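Local coordinates for agenet domain-containing protein (Arabidopsis thaliana, PDB 6IE4) that binds the histone H3 tail methylated on a lysine through a tandem pair of Agenet domains, probably reading this chromatin mark, at residues Q53-T58 with T66-E71. Residues are numbered along the deposited sequence; the frame is centred on the assembly and turned at random.
Sequences QVEYTT and TKPLKE
V54 and E71 meet as a hydrogen-bonded antiparallel pair, joining neighbouring strands 51-56 and 68-74 of the first Agenet domain. V54 N donates to E71 O at 2.8 Å in a fairly straight bond, and E71 N returns one to V54 O at 3.0 Å. The link continues with Y56 N to L69 O at 2.9 Å, enclosing the non-hydrogen-bonded pair of E55 and K70.

Aromatic and apolar contacts gather around Y56. L69 runs alongside the ring and lays CD2 over one face, 4.1 Å from the Y56 ring centroid and 17° off the normal, a CH-pi contact placed toward the rim. E71 comes in at the ring edge, its CB lying near the ring plane. I22 of strand 19-22 packs against both V54 and Y56.

The polar contacts differ between the two faces. Beside V54, the Y56 hydroxyl OH gives a weak hydrogen bond of 3.2 Å to E71 OE2, with ring and carboxylate planes 70° apart. On the other face E55 lies beside K70, yet OE1 stays 4.2 Å from K70 NZ, beyond a salt bridge. E55 has CG turned opposite its own backbone N (chi1 156°), and the extended chain lays CD 4.0 Å from P68 CB. With an alanine here, P68 CB would probably lose this cover and the K70 ammonium its nearby opposite charge. Q53 NE2 passes K70 CB at 3.8 Å, while OE1 of the same amide is hydrogen-bonded to T40 OG1.

The pair illustrates a general principle: in an SH3-like domain, backbone bonds can hold strand register while side chains form a ligand-binding surface. Basic side chains of the bound peptide pack on Y56 and L69, and E71 OE2 makes a long, weak ion pair with a basic peptide side chain. Aromatic, aliphatic and acidic groups together are consistent with a site for a cationic side chain.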
ATOM      1  N   GLN A  53      -4.640  17.176  -0.636  1.00 46.70           N
ATOM      2  CA  GLN A  53      -5.803  16.344  -0.374  1.00 45.51           C
ATOM      3  C   GLN A  53      -5.925  15.297  -1.470  1.00 41.63           C
ATOM      4  O   GLN A  53      -5.744  15.593  -2.654  1.00 42.46           O
ATOM      5  CB  GLN A  53      -7.093  17.182  -0.333  1.00 43.70           C
ATOM      6  CG  GLN A  53      -8.348  16.408   0.028  1.00 44.28           C
ATOM      7  CD  GLN A  53      -9.628  17.059  -0.508  1.00 49.72           C
ATOM      8  OE1 GLN A  53      -9.589  17.874  -1.439  1.00 54.14           O
ATOM      9  NE2 GLN A  53     -10.763  16.724   0.103  1.00 43.60           N
ATOM     10  N   VAL A  54      -6.208  14.065  -1.068  1.00 40.37           N
ATOM     11  CA  VAL A  54      -6.212  12.938  -1.985  1.00 38.62           C
ATOM     12  C   VAL A  54      -7.593  12.282  -1.943  1.00 39.52           C
ATOM     13  O   VAL A  54      -8.417  12.553  -1.071  1.00 40.80           O
ATOM     14  CB  VAL A  54      -5.105  11.910  -1.647  1.00 38.19           C
ATOM     15  CG1 VAL A  54      -3.708  12.471  -1.940  1.00 40.20           C
ATOM     16  CG2 VAL A  54      -5.189  11.485  -0.181  1.00 34.96           C
ATOM     17  N   GLU A  55      -7.808  11.355  -2.863  1.00 38.05           N
ATOM     18  CA  GLU A  55      -9.014  10.548  -2.890  1.00 37.35           C
ATOM     19  C   GLU A  55      -8.554   9.112  -3.045  1.00 35.30           C
ATOM     20  O   GLU A  55      -7.867   8.780  -4.014  1.00 36.21           O
ATOM     21  CB  GLU A  55      -9.939  10.977  -4.032  1.00 41.14           C
ATOM     22  CG  GLU A  55     -10.912   9.928  -4.553  1.00 44.74           C
ATOM     23  CD  GLU A  55     -11.954  10.535  -5.497  1.00 49.99           C
ATOM     24  OE1 GLU A  55     -12.439  11.655  -5.221  1.00 46.59           O
ATOM     25  OE2 GLU A  55     -12.255   9.914  -6.540  1.00 60.79           O
ATOM     26  N   TYR A  56      -8.876   8.289  -2.056  1.00 36.89           N
ATOM     27  CA  TYR A  56      -8.489   6.890  -2.068  1.00 33.73           C
ATOM     28  C   TYR A  56      -9.236   6.172  -3.175  1.00 37.68           C
ATOM     29  O   TYR A  56     -10.408   6.460  -3.435  1.00 42.82           O
ATOM     30  CB  TYR A  56      -8.787   6.238  -0.721  1.00 32.98           C
ATOM     31  CG  TYR A  56      -7.975   6.756   0.442  1.00 33.19           C
ATOM     32  CD1 TYR A  56      -8.154   8.048   0.922  1.00 37.16           C
ATOM     33  CD2 TYR A  56      -7.091   5.927   1.115  1.00 31.45           C
ATOM     34  CE1 TYR A  56      -7.433   8.518   2.002  1.00 37.76           C
ATOM     35  CE2 TYR A  56      -6.367   6.382   2.200  1.00 32.59           C
ATOM     36  CZ  TYR A  56      -6.539   7.681   2.633  1.00 39.74           C
ATOM     37  OH  TYR A  56      -5.830   8.147   3.713  1.00 44.71           O
ATOM     38  N   THR A  57      -8.544   5.282  -3.877  1.00 32.32           N
ATOM     39  CA  THR A  57      -9.255   4.521  -4.891  1.00 35.47           C
ATOM     40  C   THR A  57     -10.011   3.325  -4.332  1.00 30.61           C
ATOM     41  O   THR A  57     -10.964   2.885  -4.975  1.00 38.78           O
ATOM     42  CB  THR A  57      -8.313   4.087  -6.015  1.00 33.78           C
ATOM     43  OG1 THR A  57      -7.340   3.183  -5.499  1.00 40.85           O
ATOM     44  CG2 THR A  57      -7.608   5.305  -6.603  1.00 33.56           C
ATOM     45  N   THR A  58      -9.650   2.792  -3.157  1.00 33.52           N
ATOM     46  CA  THR A  58     -10.358   1.616  -2.640  1.00 32.44           C
ATOM     47  C   THR A  58     -11.049   1.785  -1.293  1.00 27.35           C
ATOM     48  O   THR A  58     -11.700   0.845  -0.853  1.00 30.25           O
ATOM     49  CB  THR A  58      -9.417   0.402  -2.533  1.00 28.48           C
ATOM     50  OG1 THR A  58      -8.631   0.509  -1.346  1.00 29.66           O
ATOM     51  CG2 THR A  58      -8.508   0.319  -3.750  1.00 28.79           C
ATOM     52  N   THR A  66     -20.666   4.893  -1.626  1.00 53.17           N
ATOM     53  CA  THR A  66     -21.147   5.873  -2.584  1.00 54.77           C
ATOM     54  C   THR A  66     -20.208   7.050  -2.676  1.00 58.38           C
ATOM     55  O   THR A  66     -20.127   7.696  -3.726  1.00 62.54           O
ATOM     56  CB  THR A  66     -22.528   6.400  -2.198  1.00 58.93           C
ATOM     57  OG1 THR A  66     -22.421   7.201  -1.013  1.00 59.25           O
ATOM     58  CG2 THR A  66     -23.500   5.248  -1.955  1.00 64.60           C
ATOM     59  N   LYS A  67     -19.450   7.297  -1.622  1.00 55.89           N
ATOM     60  CA  LYS A  67     -18.588   8.464  -1.561  1.00 54.66           C
ATOM     61  C   LYS A  67     -17.167   7.977  -1.347  1.00 48.52           C
ATOM     62  O   LYS A  67     -16.840   7.488  -0.250  1.00 48.90           O
ATOM     63  CB  LYS A  67     -19.017   9.385  -0.419  1.00 56.06           C
ATOM     64  CG  LYS A  67     -20.433   9.916  -0.519  1.00 63.34           C
ATOM     65  CD  LYS A  67     -20.725  10.854   0.654  1.00 77.95           C
ATOM     66  CE  LYS A  67     -21.899  11.790   0.362  1.00 98.49           C
ATOM     67  NZ  LYS A  67     -22.150  12.763   1.470  1.00103.06           N
ATOM     68  N   PRO A  68     -16.300   8.079  -2.349  1.00 45.47           N
ATOM     69  CA  PRO A  68     -14.905   7.690  -2.151  1.00 45.62           C
ATOM     70  C   PRO A  68     -14.257   8.531  -1.064  1.00 44.46           C
ATOM     71  O   PRO A  68     -14.486   9.737  -0.959  1.00 42.31           O
ATOM     72  CB  PRO A  68     -14.272   7.967  -3.514  1.00 48.82           C
ATOM     73  CG  PRO A  68     -15.399   7.852  -4.482  1.00 47.61           C
ATOM     74  CD  PRO A  68     -16.615   8.342  -3.763  1.00 48.34           C
ATOM     75  N   LEU A  69     -13.407   7.889  -0.274  1.00 44.11           N
ATOM     76  CA  LEU A  69     -12.786   8.596   0.830  1.00 38.92           C
ATOM     77  C   LEU A  69     -11.808   9.642   0.307  1.00 41.17           C
ATOM     78  O   LEU A  69     -11.115   9.451  -0.701  1.00 39.10           O
ATOM     79  CB  LEU A  69     -12.061   7.611   1.752  1.00 37.73           C
ATOM     80  CG  LEU A  69     -11.289   8.192   2.948  1.00 39.83           C
ATOM     81  CD1 LEU A  69     -12.165   9.112   3.779  1.00 39.74           C
ATOM     82  CD2 LEU A  69     -10.687   7.098   3.824  1.00 33.57           C
ATOM     83  N   LYS A  70     -11.742  10.747   1.031  1.00 40.10           N
ATOM     84  CA  LYS A  70     -10.967  11.913   0.663  1.00 38.03           C
ATOM     85  C   LYS A  70     -10.348  12.396   1.953  1.00 38.74           C
ATOM     86  O   LYS A  70     -10.923  12.218   3.024  1.00 42.45           O
ATOM     87  CB  LYS A  70     -11.792  13.043   0.036  1.00 39.48           C
ATOM     88  CG  LYS A  70     -12.221  12.845  -1.406  1.00 41.24           C
ATOM     89  CD  LYS A  70     -13.234  13.924  -1.806  1.00 45.30           C
ATOM     90  CE  LYS A  70     -13.731  13.718  -3.234  1.00 49.51           C
ATOM     91  NZ  LYS A  70     -14.853  14.638  -3.576  1.00 52.84           N
ATOM     92  N   GLU A  71      -9.167  12.987   1.851  1.00 43.04           N
ATOM     93  CA  GLU A  71      -8.412  13.255   3.061  1.00 43.85           C
ATOM     94  C   GLU A  71      -7.260  14.198   2.757  1.00 42.60           C
ATOM     95  O   GLU A  71      -6.658  14.130   1.683  1.00 41.37           O
ATOM     96  CB  GLU A  71      -7.889  11.950   3.666  1.00 39.54           C
ATOM     97  CG  GLU A  71      -7.499  12.110   5.105  1.00 44.92           C
ATOM     98  CD  GLU A  71      -7.469  10.794   5.835  1.00 53.80           C
ATOM     99  OE1 GLU A  71      -8.565  10.295   6.182  1.00 58.29           O
ATOM    100  OE2 GLU A  71      -6.364  10.257   6.064  1.00 58.05           O
TER